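Local coordinates for protein cellulase (Bacteroides salanitronis, PDB 6WQY) that probably hydrolyses internal beta-1,4 linkages of cellulose and related plant polysaccharides, acting as a broad-specificity endoglucanase through this family 5 catalytic domain of a longer protein, at residues E284-K295 with Y330-M340; G21-L31 with V241-A249. One frame throughout, in Å; residues are numbered along the deposited sequence. Where two conformers were deposited one is given.

Interaction 1: E284-K295 with Y330-M340; sequences EDNVTGQFAKMK and YVCKAAKDYGM
F291 enters the contact rim-first, setting CE2 3.6 Å from A335 N, with V331 O also near its ring plane. M340 CE makes an off-centre CH-pi contact 4.2 Å from the F291 centroid, while the M340 and M294 side chains cross at about a right angle, with M340 SD 3.7 Å from M294 CB. The Y338 ring leans obliquely on helix 284-299, its CG 3.6 Å from F291 CB. With CG anti to the backbone N (chi1 -167°), the Y330 ring reaches across to helix 284-299, where E284 CG lies over its face, 3.8 Å from the centroid.

A Schellman motif with G339 at C-prime ends helix 318-337 and turns M340 toward F291, which F252 meets edge-to-face. The E284 carboxylate is held by Y326 and the H271 backbone, and K295 pairs with D300. Helices 284-299 and 318-337, before and after strand 305-310, are neighbours on the outside of the TIM barrel; their segments run the same way, inclined by 24°, axes 10.0 Å apart at closest approach.

No direct hydrogen bond crosses the interface; waters join T288 OG1 to Y330 OH and K295 NZ to D337 O, so cohesion rests chiefly on shape and apolar contact.

Interaction 2: G21-L31 with V241-A249; sequences GETPLEIAVSL and VVDNRLMVA
R245 takes OE2 of E22, while N244 and a water share OE1. OE2 makes the salt bridge: R245 NH2 donates to its syn lone pair over 2.8 Å, and R245 NH1 reaches the same atom at 3.2 Å from above the carboxylate plane, a more bent bond. R245 therefore grips end-on, with OE2 in the guanidinium plane although the two flat groups are turned 52° apart. OE1 is met on its anti side by N244 ND2, 3.0 Å away and nearly straight at 169°, with the acceptor close to the amide plane. The water donates to both OE1 and D243 O, resting above the rim of the guanidinium. The bend in E22 at chi2 (-57°) folds the carboxylate back to meet these donors. R245 NH1 is shared again, giving a 2.9 Å bond to N244 O, while R245 NE makes a weak bond to T216 O.

In this TIM barrel, helix 24-31 precedes the first strand and lies at the N-terminal end of the barrel, where strand 246-251 begins. I27 CG2 and L31 CD1 both close on M247 SD, at 3.7 and 3.9 Å, L31 meeting the methionine tip to tip. An alanine in place of E22 would probably leave R245 without its countercharge across this contact and the N244 amide without its carboxylate acceptor. Nearby backbone acceptors are also occupied: G21 O receives Y218 OH, and I27 O takes both L31 N and S30 OG, whose oxygen in turn accepts from S20 N.

Interactions 1 and 2 lie in series along the chain, their centres about 18 Å apart, yet they meet directly. Where helix 318-337 of interaction 1 ends, G339 CA packs 3.6 Å from L25 CD2 of helix 24-31, and the K336 side chain brings NZ within 3.7 Å of V29 CG2. The helix 284-299 used by interaction 1 also touches both segments of interaction 2, through I299 on P24 and F298 on V248. One contact thus joins two outer helices and the other sets the N-terminal helix against the start of a barrel strand. In family 5 enzymes catalysis takes place at the C-terminal ends of the strands, and both contacts are remote from the magnesium-binding residue E95.

Interaction 1: E284-K295 with Y330-M340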
loop_
_atom_site.group_PDB
_atom_site.type_symbol
_atom_site.label_atom_id
_atom_site.label_comp_id
_atom_site.label_asym_id
_atom_site.label_seq_id
_atom_site.Cartn_x
_atom_site.Cartn_y
_atom_site.Cartn_z
ATOM N N GLU A 284 -17.114 13.974 -4.859
ATOM C CA GLU A 284 -16.529 14.433 -3.605
ATOM C C GLU A 284 -17.166 13.781 -2.388
ATOM O O GLU A 284 -16.468 13.467 -1.413
ATOM C CB GLU A 284 -16.688 15.956 -3.494
ATOM C CG GLU A 284 -15.869 16.778 -4.489
ATOM C CD GLU A 284 -16.537 17.014 -5.836
ATOM O OE1 GLU A 284 -17.487 16.281 -6.209
ATOM O OE2 GLU A 284 -16.103 17.976 -6.538
ATOM N N ASP A 285 -18.494 13.606 -2.415
ATOM C CA ASP A 285 -19.200 13.041 -1.272
ATOM C C ASP A 285 -18.824 11.584 -1.037
ATOM O O ASP A 285 -18.935 11.092 0.097
ATOM C CB ASP A 285 -20.710 13.178 -1.463
ATOM C CG ASP A 285 -21.202 12.533 -2.745
ATOM O OD1 ASP A 285 -20.608 12.793 -3.812
ATOM O OD2 ASP A 285 -22.190 11.769 -2.686
ATOM N N ASN A 286 -18.404 10.863 -2.080
ATOM C CA ASN A 286 -17.908 9.508 -1.876
ATOM C C ASN A 286 -16.552 9.517 -1.177
ATOM O O ASN A 286 -16.282 8.662 -0.322
ATOM C CB ASN A 286 -17.822 8.741 -3.191
ATOM C CG ASN A 286 -17.413 7.299 -2.978
ATOM O OD1 ASN A 286 -18.187 6.509 -2.417
ATOM N ND2 ASN A 286 -16.207 6.949 -3.393
ATOM N N VAL A 287 -15.676 10.456 -1.537
ATOM C CA VAL A 287 -14.383 10.542 -0.871
ATOM C C VAL A 287 -14.572 10.766 0.623
ATOM O O VAL A 287 -14.039 10.030 1.465
ATOM C CB VAL A 287 -13.528 11.662 -1.488
ATOM C CG1 VAL A 287 -12.186 11.742 -0.760
ATOM C CG2 VAL A 287 -13.320 11.463 -2.971
ATOM N N THR A 288 -15.321 11.805 0.979
ATOM C CA THR A 288 -15.497 12.101 2.398
ATOM C C THR A 288 -16.357 11.047 3.084
ATOM O O THR A 288 -16.106 10.701 4.248
ATOM C CB THR A 288 -16.072 13.502 2.607
ATOM O OG1 THR A 288 -17.293 13.618 1.890
ATOM C CG2 THR A 288 -15.100 14.561 2.118
ATOM N N GLY A 289 -17.357 10.504 2.388
ATOM C CA GLY A 289 -18.178 9.475 2.996
ATOM C C GLY A 289 -17.404 8.214 3.317
ATOM O O GLY A 289 -17.575 7.609 4.382
ATOM N N GLN A 290 -16.551 7.780 2.392
ATOM C CA GLN A 290 -15.749 6.587 2.627
ATOM C C GLN A 290 -14.694 6.842 3.687
ATOM O O GLN A 290 -14.458 5.988 4.552
ATOM C CB GLN A 290 -15.118 6.123 1.319
ATOM C CG GLN A 290 -16.124 5.626 0.302
ATOM C CD GLN A 290 -16.951 4.484 0.850
ATOM O OE1 GLN A 290 -18.049 4.694 1.359
ATOM N NE2 GLN A 290 -16.422 3.272 0.754
ATOM N N PHE A 291 -14.018 7.989 3.625
ATOM C CA PHE A 291 -12.991 8.252 4.628
ATOM C C PHE A 291 -13.620 8.451 6.011
ATOM O O PHE A 291 -12.988 8.120 7.030
ATOM C CB PHE A 291 -12.110 9.438 4.231
ATOM C CG PHE A 291 -11.228 9.196 3.030
ATOM C CD1 PHE A 291 -11.248 8.016 2.316
ATOM C CD2 PHE A 291 -10.357 10.191 2.620
ATOM C CE1 PHE A 291 -10.427 7.842 1.205
ATOM C CE2 PHE A 291 -9.544 10.029 1.514
ATOM C CZ PHE A 291 -9.579 8.861 0.808
ATOM N N ALA A 292 -14.863 8.963 6.069
ATOM C CA ALA A 292 -15.562 9.092 7.345
ATOM C C ALA A 292 -15.781 7.734 7.995
ATOM O O ALA A 292 -15.763 7.627 9.231
ATOM C CB ALA A 292 -16.892 9.815 7.147
ATOM N N LYS A 293 -16.001 6.685 7.196
ATOM C CA LYS A 293 -16.153 5.348 7.774
ATOM C C LYS A 293 -14.862 4.910 8.441
ATOM O O LYS A 293 -14.877 4.347 9.545
ATOM C CB LYS A 293 -16.565 4.348 6.691
ATOM C CG LYS A 293 -17.918 4.622 6.070
ATOM C CD LYS A 293 -18.231 3.699 4.905
ATOM C CE LYS A 293 -19.577 4.014 4.296
ATOM N NZ LYS A 293 -19.814 3.269 3.023
ATOM N N MET A 294 -13.730 5.163 7.784
ATOM C CA MET A 294 -12.441 4.816 8.369
ATOM C C MET A 294 -12.179 5.616 9.638
ATOM O O MET A 294 -11.636 5.086 10.620
ATOM C CB MET A 294 -11.319 5.079 7.362
ATOM C CG MET A 294 -11.320 4.133 6.174
ATOM S SD MET A 294 -11.061 2.378 6.609
ATOM C CE MET A 294 -9.360 2.441 7.163
ATOM N N LYS A 295 -12.565 6.898 9.643
ATOM C CA LYS A 295 -12.345 7.726 10.823
ATOM C C LYS A 295 -13.206 7.254 11.989
ATOM O O LYS A 295 -12.734 7.187 13.127
ATOM C CB LYS A 295 -12.633 9.188 10.492
ATOM C CG LYS A 295 -12.459 10.123 11.674
ATOM C CD LYS A 295 -12.692 11.576 11.277
ATOM C CE LYS A 295 -13.001 12.445 12.490
ATOM N NZ LYS A 295 -11.859 12.488 13.434
ATOM N N TYR A 330 -8.004 16.940 -3.936
ATOM C CA TYR A 330 -9.158 16.715 -3.073
ATOM C C TYR A 330 -8.976 15.465 -2.218
ATOM O O TYR A 330 -9.271 15.470 -1.007
ATOM C CB TYR A 330 -10.431 16.593 -3.914
ATOM C CG TYR A 330 -11.665 16.672 -3.063
ATOM C CD1 TYR A 330 -12.215 15.545 -2.484
ATOM C CD2 TYR A 330 -12.258 17.891 -2.801
ATOM C CE1 TYR A 330 -13.328 15.631 -1.679
ATOM C CE2 TYR A 330 -13.371 17.985 -1.997
ATOM C CZ TYR A 330 -13.897 16.853 -1.434
ATOM O OH TYR A 330 -15.003 16.927 -0.622
ATOM N N VAL A 331 -8.501 14.379 -2.823
ATOM C CA VAL A 331 -8.339 13.131 -2.095
ATOM C C VAL A 331 -7.227 13.247 -1.062
ATOM O O VAL A 331 -7.354 12.728 0.050
ATOM C CB VAL A 331 -8.105 11.966 -3.078
ATOM C CG1 VAL A 331 -7.745 10.697 -2.330
ATOM C CG2 VAL A 331 -9.342 11.735 -3.929
ATOM N N CYS A 332 -6.117 13.910 -1.404
ATOM C CA CYS A 332 -5.035 14.043 -0.427
ATOM C C CYS A 332 -5.448 14.916 0.755
ATOM O O CYS A 332 -5.109 14.608 1.906
ATOM C CB CYS A 332 -3.759 14.558 -1.080
ATOM S SG CYS A 332 -2.912 13.326 -2.096
ATOM N N LYS A 333 -6.177 16.001 0.494
ATOM C CA LYS A 333 -6.655 16.845 1.585
ATOM C C LYS A 333 -7.645 16.090 2.466
ATOM O O LYS A 333 -7.602 16.209 3.699
ATOM C CB LYS A 333 -7.264 18.120 1.008
ATOM C CG LYS A 333 -7.858 19.065 2.044
ATOM C CD LYS A 333 -6.840 19.467 3.100
ATOM C CE LYS A 333 -7.406 20.535 4.028
ATOM N NZ LYS A 333 -6.634 20.638 5.296
ATOM N N ALA A 334 -8.528 15.291 1.863
ATOM C CA ALA A 334 -9.455 14.489 2.645
ATOM C C ALA A 334 -8.712 13.437 3.452
ATOM O O ALA A 334 -9.050 13.188 4.620
ATOM C CB ALA A 334 -10.500 13.856 1.737
ATOM N N ALA A 335 -7.696 12.806 2.864
ATOM C CA ALA A 335 -6.906 11.841 3.617
ATOM C C ALA A 335 -6.323 12.490 4.870
ATOM O O ALA A 335 -6.419 11.942 5.978
ATOM C CB ALA A 335 -5.802 11.273 2.725
ATOM N N LYS A 336 -5.723 13.668 4.718
ATOM C CA LYS A 336 -5.192 14.387 5.873
ATOM C C LYS A 336 -6.292 14.669 6.889
ATOM O O LYS A 336 -6.116 14.451 8.097
ATOM C CB LYS A 336 -4.534 15.684 5.401
ATOM C CG LYS A 336 -3.994 16.564 6.512
ATOM C CD LYS A 336 -2.879 15.895 7.274
ATOM C CE LYS A 336 -2.227 16.852 8.259
ATOM N NZ LYS A 336 -1.240 16.134 9.103
ATOM N N ASP A 337 -7.433 15.178 6.419
ATOM C CA ASP A 337 -8.515 15.549 7.327
ATOM C C ASP A 337 -9.090 14.357 8.083
ATOM O O ASP A 337 -9.627 14.529 9.186
ATOM C CB ASP A 337 -9.637 16.230 6.549
ATOM C CG ASP A 337 -9.273 17.618 6.061
ATOM O OD1 ASP A 337 -8.292 18.208 6.559
ATOM O OD2 ASP A 337 -9.999 18.122 5.178
ATOM N N TYR A 338 -9.049 13.162 7.497
ATOM C CA TYR A 338 -9.658 11.970 8.081
ATOM C C TYR A 338 -8.628 11.028 8.688
ATOM O O TYR A 338 -8.976 9.898 9.061
ATOM C CB TYR A 338 -10.542 11.254 7.056
ATOM C CG TYR A 338 -11.834 11.988 6.790
ATOM C CD1 TYR A 338 -12.960 11.745 7.559
ATOM C CD2 TYR A 338 -11.928 12.958 5.786
ATOM C CE1 TYR A 338 -14.149 12.429 7.337
ATOM C CE2 TYR A 338 -13.109 13.639 5.557
ATOM C CZ TYR A 338 -14.218 13.373 6.334
ATOM O OH TYR A 338 -15.393 14.059 6.098
ATOM N N GLY A 339 -7.362 11.438 8.765
ATOM C CA GLY A 339 -6.390 10.748 9.595
ATOM C C GLY A 339 -5.545 9.679 8.951
ATOM O O GLY A 339 -4.943 8.878 9.674
ATOM N N MET A 340 -5.437 9.648 7.620
ATOM C CA MET A 340 -4.744 8.562 6.928
ATOM C C MET A 340 -3.692 9.097 5.964
ATOM O O MET A 340 -4.001 9.979 5.148
ATOM C CB MET A 340 -5.763 7.736 6.133
ATOM C CG MET A 340 -6.765 7.012 7.013
ATOM S SD MET A 340 -8.047 6.171 6.063
ATOM C CE MET A 340 -9.104 7.569 5.664
HETATM O O HOH W 1 -17.484 15.937 0.450
HETATM O O HOH W 2 -9.388 12.886 11.760
#

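Interaction 2: G21-L31 with V241-A249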
loop_
_atom_site.group_PDB
_atom_site.type_symbol
_atom_site.label_atom_id
_atom_site.label_comp_id
_atom_site.label_asym_id
_atom_site.label_seq_id
_atom_site.Cartn_x
_atom_site.Cartn_y
_atom_site.Cartn_z
ATOM N N GLY A 21 4.852 7.903 16.955
ATOM C CA GLY A 21 3.579 8.312 17.509
ATOM C C GLY A 21 2.807 7.144 18.093
ATOM O O GLY A 21 2.968 5.983 17.697
ATOM N N GLU A 22 1.919 7.477 19.041
ATOM C CA GLU A 22 1.005 6.513 19.624
ATOM C C GLU A 22 -0.421 6.695 19.138
ATOM O O GLU A 22 -1.195 5.734 19.163
ATOM C CB GLU A 22 0.987 6.614 21.159
ATOM C CG GLU A 22 2.331 6.409 21.811
ATOM C CD GLU A 22 2.944 5.073 21.456
ATOM O OE1 GLU A 22 2.314 4.004 21.720
ATOM O OE2 GLU A 22 4.055 5.092 20.906
ATOM N N THR A 23 -0.797 7.910 18.696
ATOM C CA THR A 23 -2.154 8.194 18.265
ATOM C C THR A 23 -2.235 8.153 16.745
ATOM O O THR A 23 -1.238 8.393 16.054
ATOM C CB THR A 23 -2.599 9.585 18.742
ATOM O OG1 THR A 23 -1.800 10.576 18.093
ATOM C CG2 THR A 23 -2.477 9.712 20.258
ATOM N N PRO A 24 -3.414 7.856 16.199
ATOM C CA PRO A 24 -3.535 7.797 14.736
ATOM C C PRO A 24 -3.059 9.038 14.023
ATOM O O PRO A 24 -2.401 8.930 12.987
ATOM C CB PRO A 24 -5.032 7.542 14.523
ATOM C CG PRO A 24 -5.421 6.746 15.723
ATOM C CD PRO A 24 -4.633 7.356 16.864
ATOM N N LEU A 25 -3.391 10.222 14.522
ATOM C CA LEU A 25 -3.021 11.439 13.812
ATOM C C LEU A 25 -1.517 11.676 13.863
ATOM O O LEU A 25 -0.930 12.148 12.882
ATOM C CB LEU A 25 -3.803 12.630 14.347
ATOM C CG LEU A 25 -5.304 12.556 14.057
ATOM C CD1 LEU A 25 -6.050 13.709 14.710
ATOM C CD2 LEU A 25 -5.566 12.538 12.557
ATOM N N GLU A 26 -0.866 11.334 14.982
ATOM C CA GLU A 26 0.580 11.495 15.073
ATOM C C GLU A 26 1.320 10.501 14.185
ATOM O O GLU A 26 2.337 10.837 13.562
ATOM C CB GLU A 26 1.025 11.330 16.523
ATOM C CG GLU A 26 0.714 12.520 17.416
ATOM C CD GLU A 26 1.447 13.771 16.971
ATOM O OE1 GLU A 26 0.916 14.494 16.102
ATOM O OE2 GLU A 26 2.562 14.018 17.477
ATOM N N ILE A 27 0.838 9.269 14.134
ATOM C CA ILE A 27 1.421 8.288 13.230
ATOM C C ILE A 27 1.274 8.761 11.793
ATOM O O ILE A 27 2.214 8.673 10.989
ATOM C CB ILE A 27 0.797 6.905 13.501
ATOM C CG1 ILE A 27 1.197 6.433 14.902
ATOM C CG2 ILE A 27 1.209 5.910 12.428
ATOM C CD1 ILE A 27 0.389 5.273 15.411
ATOM N N ALA A 28 0.109 9.311 11.457
ATOM C CA ALA A 28 -0.109 9.823 10.111
ATOM C C ALA A 28 0.850 10.959 9.773
ATOM O O ALA A 28 1.365 11.013 8.652
ATOM C CB ALA A 28 -1.559 10.273 9.929
ATOM N N VAL A 29 1.093 11.880 10.714
ATOM C CA VAL A 29 2.058 12.947 10.458
ATOM C C VAL A 29 3.416 12.365 10.112
ATOM O O VAL A 29 4.092 12.837 9.191
ATOM C CB VAL A 29 2.153 13.898 11.671
ATOM C CG1 VAL A 29 3.407 14.790 11.589
ATOM C CG2 VAL A 29 0.902 14.754 11.777
ATOM N N SER A 30 3.848 11.336 10.842
ATOM C CA SER A 30 5.179 10.794 10.611
ATOM C C SER A 30 5.288 10.146 9.239
ATOM O O SER A 30 6.380 10.090 8.670
ATOM C CB SER A 30 5.566 9.806 11.713
ATOM O OG SER A 30 4.962 8.530 11.548
ATOM N N LEU A 31 4.178 9.626 8.697
ATOM C CA LEU A 31 4.171 8.986 7.383
ATOM C C LEU A 31 3.984 9.978 6.239
ATOM O O LEU A 31 4.365 9.664 5.104
ATOM C CB LEU A 31 3.110 7.886 7.337
ATOM C CG LEU A 31 3.527 6.612 8.076
ATOM C CD1 LEU A 31 2.326 5.817 8.546
ATOM C CD2 LEU A 31 4.446 5.758 7.213
ATOM N N VAL A 241 1.750 -7.630 21.256
ATOM C CA VAL A 241 2.510 -7.562 22.502
ATOM C C VAL A 241 2.887 -6.139 22.893
ATOM O O VAL A 241 3.448 -5.928 23.980
ATOM C CB VAL A 241 3.812 -8.384 22.386
ATOM C CG1 VAL A 241 3.493 -9.843 22.100
ATOM C CG2 VAL A 241 4.718 -7.815 21.294
ATOM N N VAL A 242 2.631 -5.168 22.030
ATOM C CA VAL A 242 2.895 -3.756 22.239
ATOM C C VAL A 242 1.643 -3.040 21.760
ATOM O O VAL A 242 0.870 -3.575 20.967
ATOM C CB VAL A 242 4.137 -3.327 21.427
ATOM C CG1 VAL A 242 3.951 -3.661 19.943
ATOM C CG2 VAL A 242 4.439 -1.854 21.625
ATOM N N ASP A 243 1.420 -1.836 22.267
ATOM C CA ASP A 243 0.259 -1.067 21.841
ATOM C C ASP A 243 0.605 -0.149 20.672
ATOM O O ASP A 243 1.740 0.304 20.516
ATOM C CB ASP A 243 -0.322 -0.249 22.993
ATOM C CG ASP A 243 -0.881 -1.122 24.113
ATOM O OD1 ASP A 243 -1.252 -2.280 23.841
ATOM O OD2 ASP A 243 -0.950 -0.635 25.259
ATOM N N ASN A 244 -0.404 0.138 19.858
ATOM C CA ASN A 244 -0.336 1.216 18.866
ATOM C C ASN A 244 0.723 0.999 17.796
ATOM O O ASN A 244 1.305 1.972 17.305
ATOM C CB ASN A 244 -0.109 2.569 19.553
ATOM C CG ASN A 244 -1.077 2.809 20.651
ATOM O OD1 ASN A 244 -2.266 2.544 20.466
ATOM N ND2 ASN A 244 -0.597 3.274 21.800
ATOM N N ARG A 245 0.949 -0.253 17.397
ATOM C CA ARG A 245 1.928 -0.544 16.360
ATOM C C ARG A 245 1.329 -1.338 15.211
ATOM O O ARG A 245 2.088 -1.871 14.389
ATOM C CB ARG A 245 3.159 -1.258 16.919
ATOM C CG ARG A 245 4.006 -0.407 17.864
ATOM C CD ARG A 245 4.688 0.736 17.140
ATOM N NE ARG A 245 5.473 1.567 18.042
ATOM C CZ ARG A 245 4.975 2.572 18.757
ATOM N NH1 ARG A 245 3.678 2.880 18.684
ATOM N NH2 ARG A 245 5.765 3.278 19.553
ATOM N N LEU A 246 0.004 -1.421 15.117
ATOM C CA LEU A 246 -0.677 -2.052 13.997
ATOM C C LEU A 246 -1.537 -1.014 13.297
ATOM O O LEU A 246 -2.345 -0.331 13.936
ATOM C CB LEU A 246 -1.559 -3.215 14.439
ATOM C CG LEU A 246 -0.844 -4.347 15.156
ATOM C CD1 LEU A 246 -1.851 -5.439 15.499
ATOM C CD2 LEU A 246 0.321 -4.912 14.368
ATOM N N MET A 247 -1.373 -0.913 11.976
ATOM C CA MET A 247 -2.076 0.073 11.162
ATOM C C MET A 247 -2.936 -0.647 10.131
ATOM O O MET A 247 -2.457 -1.576 9.471
ATOM C CB MET A 247 -1.084 1.002 10.435
ATOM C CG MET A 247 0.024 1.561 11.320
ATOM S SD MET A 247 1.105 2.730 10.509
ATOM C CE MET A 247 1.900 1.674 9.306
ATOM N N VAL A 248 -4.190 -0.231 9.998
ATOM C CA VAL A 248 -5.101 -0.831 9.025
ATOM C C VAL A 248 -4.799 -0.270 7.644
ATOM O O VAL A 248 -4.825 0.946 7.434
ATOM C CB VAL A 248 -6.557 -0.548 9.404
ATOM C CG1 VAL A 248 -7.515 -1.248 8.455
ATOM C CG2 VAL A 248 -6.832 -0.965 10.852
ATOM N N ALA A 249 -4.543 -1.154 6.689
ATOM C CA ALA A 249 -4.248 -0.769 5.316
ATOM C C ALA A 249 -5.498 -0.880 4.456
ATOM O O ALA A 249 -6.132 -1.932 4.436
ATOM C CB ALA A 249 -3.170 -1.693 4.741
HETATM O O HOH W 3 3.708 1.510 21.980
#